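Local coordinates for protein GH5 (Bacteroidetes bacterium AC2a, PDB 4YHE) that probably hydrolyses beta-glucosidic bonds of cellulose or related glucans, as a family 5 glycoside hydrolase with a TIM-barrel fold, at residues 248-259 against 306-317. Residues are numbered along the deposited sequence; the frame is centred on the assembly and turned at random.
Sequences YAGSAKYNEWGH and DEEFRLYYFRYI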
# COMPACT_ATOMS: atom_id res chain seq x y z
N TYR A 248 -18.48 -2.09 -3.86
CA TYR A 248 -18.34 -3.54 -3.72
C TYR A 248 -17.27 -3.93 -2.69
O TYR A 248 -17.57 -4.62 -1.70
CB TYR A 248 -18.02 -4.20 -5.06
CG TYR A 248 -17.70 -5.66 -4.83
CD1 TYR A 248 -18.68 -6.54 -4.42
CD2 TYR A 248 -16.39 -6.10 -4.90
CE1 TYR A 248 -18.37 -7.87 -4.12
CE2 TYR A 248 -16.06 -7.42 -4.62
CZ TYR A 248 -17.05 -8.30 -4.20
OH TYR A 248 -16.72 -9.64 -3.90
N ALA A 249 -16.03 -3.51 -2.93
CA ALA A 249 -14.89 -3.98 -2.15
C ALA A 249 -14.74 -3.40 -0.76
O ALA A 249 -14.29 -4.10 0.16
CB ALA A 249 -13.59 -3.75 -2.91
N GLY A 250 -15.12 -2.13 -0.59
CA GLY A 250 -14.88 -1.41 0.62
C GLY A 250 -16.09 -1.20 1.50
O GLY A 250 -16.10 -1.64 2.65
N SER A 251 -17.13 -0.55 0.97
CA SER A 251 -18.35 -0.31 1.77
C SER A 251 -19.25 -1.52 1.79
O SER A 251 -20.07 -1.64 2.68
CB SER A 251 -19.12 0.90 1.28
OG SER A 251 -19.66 0.65 0.01
N ALA A 252 -19.13 -2.41 0.79
CA ALA A 252 -20.00 -3.58 0.66
C ALA A 252 -21.49 -3.24 0.61
O ALA A 252 -22.31 -3.98 1.14
CB ALA A 252 -19.75 -4.56 1.80
N LYS A 253 -21.84 -2.11 -0.01
CA LYS A 253 -23.22 -1.86 -0.33
C LYS A 253 -23.73 -2.90 -1.31
O LYS A 253 -24.92 -3.28 -1.26
CB LYS A 253 -23.38 -0.49 -0.95
CG LYS A 253 -23.27 0.64 0.05
CD LYS A 253 -23.32 1.94 -0.69
CE LYS A 253 -22.86 3.09 0.17
NZ LYS A 253 -23.77 3.37 1.29
N TYR A 254 -22.86 -3.32 -2.21
CA TYR A 254 -23.15 -4.41 -3.13
C TYR A 254 -22.29 -5.62 -2.76
O TYR A 254 -21.12 -5.48 -2.41
CB TYR A 254 -22.83 -3.97 -4.55
CG TYR A 254 -23.64 -2.77 -5.02
CD1 TYR A 254 -23.20 -1.47 -4.75
CD2 TYR A 254 -24.84 -2.94 -5.70
CE1 TYR A 254 -23.93 -0.37 -5.17
CE2 TYR A 254 -25.58 -1.84 -6.13
CZ TYR A 254 -25.12 -0.55 -5.86
OH TYR A 254 -25.86 0.55 -6.25
N ASN A 255 -22.84 -6.82 -2.91
CA ASN A 255 -22.11 -8.00 -2.48
C ASN A 255 -21.81 -9.02 -3.56
O ASN A 255 -21.39 -10.12 -3.26
CB ASN A 255 -22.82 -8.60 -1.26
CG ASN A 255 -22.60 -7.76 -0.02
OD1 ASN A 255 -21.50 -7.71 0.50
ND2 ASN A 255 -23.62 -7.03 0.38
N GLU A 256 -21.99 -8.63 -4.81
CA GLU A 256 -21.54 -9.41 -5.95
C GLU A 256 -20.70 -8.53 -6.89
O GLU A 256 -20.77 -7.29 -6.82
CB GLU A 256 -22.76 -10.05 -6.64
CG GLU A 256 -23.49 -11.06 -5.77
CD GLU A 256 -24.68 -11.77 -6.42
OE1 GLU A 256 -25.25 -11.26 -7.40
OE2 GLU A 256 -25.06 -12.85 -5.91
N TRP A 257 -19.91 -9.15 -7.75
CA TRP A 257 -19.02 -8.43 -8.66
C TRP A 257 -18.80 -9.22 -9.91
O TRP A 257 -18.71 -10.45 -9.87
CB TRP A 257 -17.67 -8.15 -7.98
CG TRP A 257 -16.68 -7.38 -8.81
CD1 TRP A 257 -16.60 -6.01 -8.93
CD2 TRP A 257 -15.63 -7.91 -9.62
NE1 TRP A 257 -15.58 -5.67 -9.77
CE2 TRP A 257 -14.95 -6.82 -10.18
CE3 TRP A 257 -15.18 -9.21 -9.90
CZ2 TRP A 257 -13.85 -6.97 -11.02
CZ3 TRP A 257 -14.11 -9.35 -10.74
CH2 TRP A 257 -13.46 -8.25 -11.31
N GLY A 258 -18.76 -8.51 -11.03
CA GLY A 258 -18.46 -9.09 -12.32
C GLY A 258 -19.69 -9.51 -13.11
O GLY A 258 -20.83 -9.33 -12.68
N HIS A 259 -19.40 -10.15 -14.23
CA HIS A 259 -20.38 -10.41 -15.25
C HIS A 259 -21.44 -11.43 -14.84
O HIS A 259 -22.52 -11.41 -15.40
CB HIS A 259 -19.68 -10.83 -16.54
CG HIS A 259 -19.14 -12.23 -16.51
ND1 HIS A 259 -17.97 -12.56 -15.87
CD2 HIS A 259 -19.61 -13.37 -17.08
CE1 HIS A 259 -17.72 -13.85 -16.05
NE2 HIS A 259 -18.72 -14.37 -16.76
N ASP A 306 -21.98 -15.20 -1.43
CA ASP A 306 -21.29 -13.90 -1.58
C ASP A 306 -19.76 -14.00 -1.48
O ASP A 306 -19.01 -13.37 -2.27
CB ASP A 306 -21.79 -12.84 -0.58
CG ASP A 306 -23.22 -12.37 -0.85
OD1 ASP A 306 -23.81 -12.69 -1.90
OD2 ASP A 306 -23.73 -11.61 -0.01
N GLU A 307 -19.29 -14.79 -0.53
CA GLU A 307 -17.86 -15.00 -0.37
C GLU A 307 -17.24 -15.55 -1.65
O GLU A 307 -16.13 -15.20 -1.97
CB GLU A 307 -17.53 -15.89 0.85
CG GLU A 307 -16.03 -15.96 1.21
CD GLU A 307 -15.45 -14.66 1.77
OE1 GLU A 307 -16.18 -13.63 1.85
OE2 GLU A 307 -14.24 -14.66 2.15
N GLU A 308 -17.97 -16.38 -2.41
CA GLU A 308 -17.39 -16.89 -3.66
C GLU A 308 -17.09 -15.77 -4.65
O GLU A 308 -16.10 -15.83 -5.40
CB GLU A 308 -18.28 -17.96 -4.30
CG GLU A 308 -18.30 -19.31 -3.56
CD GLU A 308 -16.93 -19.95 -3.42
OE1 GLU A 308 -16.22 -20.04 -4.42
OE2 GLU A 308 -16.56 -20.36 -2.32
N PHE A 309 -17.93 -14.72 -4.65
CA PHE A 309 -17.64 -13.56 -5.47
C PHE A 309 -16.39 -12.79 -5.08
O PHE A 309 -15.68 -12.34 -5.94
CB PHE A 309 -18.83 -12.62 -5.53
CG PHE A 309 -19.90 -13.09 -6.45
CD1 PHE A 309 -19.84 -12.82 -7.80
CD2 PHE A 309 -20.95 -13.87 -5.97
CE1 PHE A 309 -20.83 -13.28 -8.67
CE2 PHE A 309 -21.93 -14.33 -6.82
CZ PHE A 309 -21.86 -14.05 -8.17
N ARG A 310 -16.14 -12.64 -3.77
CA ARG A 310 -14.90 -12.08 -3.26
C ARG A 310 -13.65 -12.89 -3.72
O ARG A 310 -12.64 -12.32 -4.14
CB ARG A 310 -14.98 -11.98 -1.74
CG ARG A 310 -13.75 -11.33 -1.09
CD ARG A 310 -13.61 -11.77 0.35
NE ARG A 310 -12.65 -11.01 1.10
CZ ARG A 310 -12.15 -11.34 2.30
NH1 ARG A 310 -12.47 -12.46 2.89
NH2 ARG A 310 -11.29 -10.54 2.89
N LEU A 311 -13.74 -14.21 -3.68
CA LEU A 311 -12.64 -15.05 -4.12
C LEU A 311 -12.42 -14.92 -5.62
O LEU A 311 -11.28 -14.83 -6.05
CB LEU A 311 -12.86 -16.52 -3.74
CG LEU A 311 -13.05 -16.84 -2.27
CD1 LEU A 311 -13.09 -18.36 -2.02
CD2 LEU A 311 -11.92 -16.26 -1.44
N TYR A 312 -13.51 -14.87 -6.39
CA TYR A 312 -13.48 -14.59 -7.83
C TYR A 312 -12.81 -13.27 -8.11
O TYR A 312 -11.95 -13.17 -8.94
CB TYR A 312 -14.90 -14.61 -8.44
CG TYR A 312 -14.94 -14.14 -9.86
CD1 TYR A 312 -14.40 -14.93 -10.89
CD2 TYR A 312 -15.52 -12.92 -10.20
CE1 TYR A 312 -14.41 -14.50 -12.19
CE2 TYR A 312 -15.56 -12.50 -11.52
CZ TYR A 312 -14.99 -13.30 -12.51
OH TYR A 312 -14.99 -12.92 -13.82
N TYR A 313 -13.21 -12.23 -7.38
CA TYR A 313 -12.54 -10.94 -7.51
C TYR A 313 -11.03 -11.03 -7.33
O TYR A 313 -10.28 -10.53 -8.16
CB TYR A 313 -13.21 -9.99 -6.54
CG TYR A 313 -12.61 -8.62 -6.37
CD1 TYR A 313 -12.94 -7.57 -7.24
CD2 TYR A 313 -11.81 -8.33 -5.29
CE1 TYR A 313 -12.47 -6.28 -7.03
CE2 TYR A 313 -11.32 -7.05 -5.08
CZ TYR A 313 -11.65 -6.03 -5.95
OH TYR A 313 -11.18 -4.77 -5.72
N PHE A 314 -10.56 -11.72 -6.28
CA PHE A 314 -9.16 -11.87 -6.04
C PHE A 314 -8.49 -12.66 -7.18
O PHE A 314 -7.47 -12.26 -7.69
CB PHE A 314 -8.91 -12.56 -4.69
CG PHE A 314 -9.28 -11.73 -3.45
CD1 PHE A 314 -9.23 -10.36 -3.44
CD2 PHE A 314 -9.65 -12.37 -2.29
CE1 PHE A 314 -9.56 -9.63 -2.30
CE2 PHE A 314 -9.95 -11.67 -1.14
CZ PHE A 314 -9.91 -10.30 -1.15
N ARG A 315 -9.06 -13.79 -7.58
CA ARG A 315 -8.43 -14.54 -8.64
C ARG A 315 -8.28 -13.70 -9.89
O ARG A 315 -7.21 -13.63 -10.47
CB ARG A 315 -9.23 -15.78 -8.98
CG ARG A 315 -9.23 -16.83 -7.91
CD ARG A 315 -9.66 -18.18 -8.51
NE ARG A 315 -11.03 -18.15 -9.05
CZ ARG A 315 -12.14 -18.19 -8.32
NH1 ARG A 315 -12.08 -18.28 -7.00
NH2 ARG A 315 -13.33 -18.16 -8.93
N TYR A 316 -9.35 -13.05 -10.28
CA TYR A 316 -9.34 -12.27 -11.53
C TYR A 316 -8.35 -11.10 -11.48
O TYR A 316 -7.49 -10.96 -12.36
CB TYR A 316 -10.75 -11.78 -11.84
CG TYR A 316 -10.91 -11.26 -13.24
CD1 TYR A 316 -11.25 -12.12 -14.29
CD2 TYR A 316 -10.71 -9.91 -13.55
CE1 TYR A 316 -11.34 -11.67 -15.59
CE2 TYR A 316 -10.82 -9.44 -14.86
CZ TYR A 316 -11.16 -10.33 -15.87
OH TYR A 316 -11.31 -9.90 -17.17
N ILE A 317 -8.47 -10.22 -10.48
CA ILE A 317 -7.61 -9.04 -10.47
C ILE A 317 -6.12 -9.36 -10.26
O ILE A 317 -5.26 -8.72 -10.86
CB ILE A 317 -8.09 -7.95 -9.47
CG1 ILE A 317 -7.82 -8.34 -8.02
CG2 ILE A 317 -9.57 -7.62 -9.73
CD1 ILE A 317 -8.28 -7.27 -7.03
O HOH W 1 -18.74 -10.77 -2.49
O HOH W 2 -24.01 -14.34 -3.92
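Tyr313 drives the edge of its ring into one face of the Trp257 indole, CD1 lying 3.5 Å above the plane over its centre, the rings nearly perpendicular at 87°. The indole's rim meets Tyr312 CD2 and Tyr316 CD2, both in its plane. Tyr313 is covered on both faces, by Ile317 CD1 on one and by Tyr248 CE2 on the other, the tyrosines forming an edge-to-face pair with planes at 63°. Trp257 holds CG anti to its backbone nitrogen (chi1 -179°), which lays the indole along the helix, past Tyr312 and Tyr313 toward Tyr316; an alanine here would probably uncover the Tyr313 edge and open a gap between Tyr312 and Tyr316. One residue earlier, Glu256 CG sits over the face of Phe309, 3.9 Å from the ring centroid, a CH-pi contact.

No direct hydrogen bond links the segments. One water accepts from Tyr248 OH at 2.7 Å and donates to the carbonyls of Asn255 and Asp306. A second donates to Glu256 OE2 and Asp306 OD1, which probably eases the proximity of two carboxylates; Glu256 OE1 also takes the backbone N-H of Lys262, and Asp306 OD2 forms a salt bridge with Arg389.

The contact packs the loop after the sixth strand (236-242) of the (beta/alpha)8 barrel, beyond helix 246-249, on helix 304-323, which follows the seventh (291-296). Helix 270-285 borders Trp257 and Tyr316, while helix 377-382 packs against Tyr312.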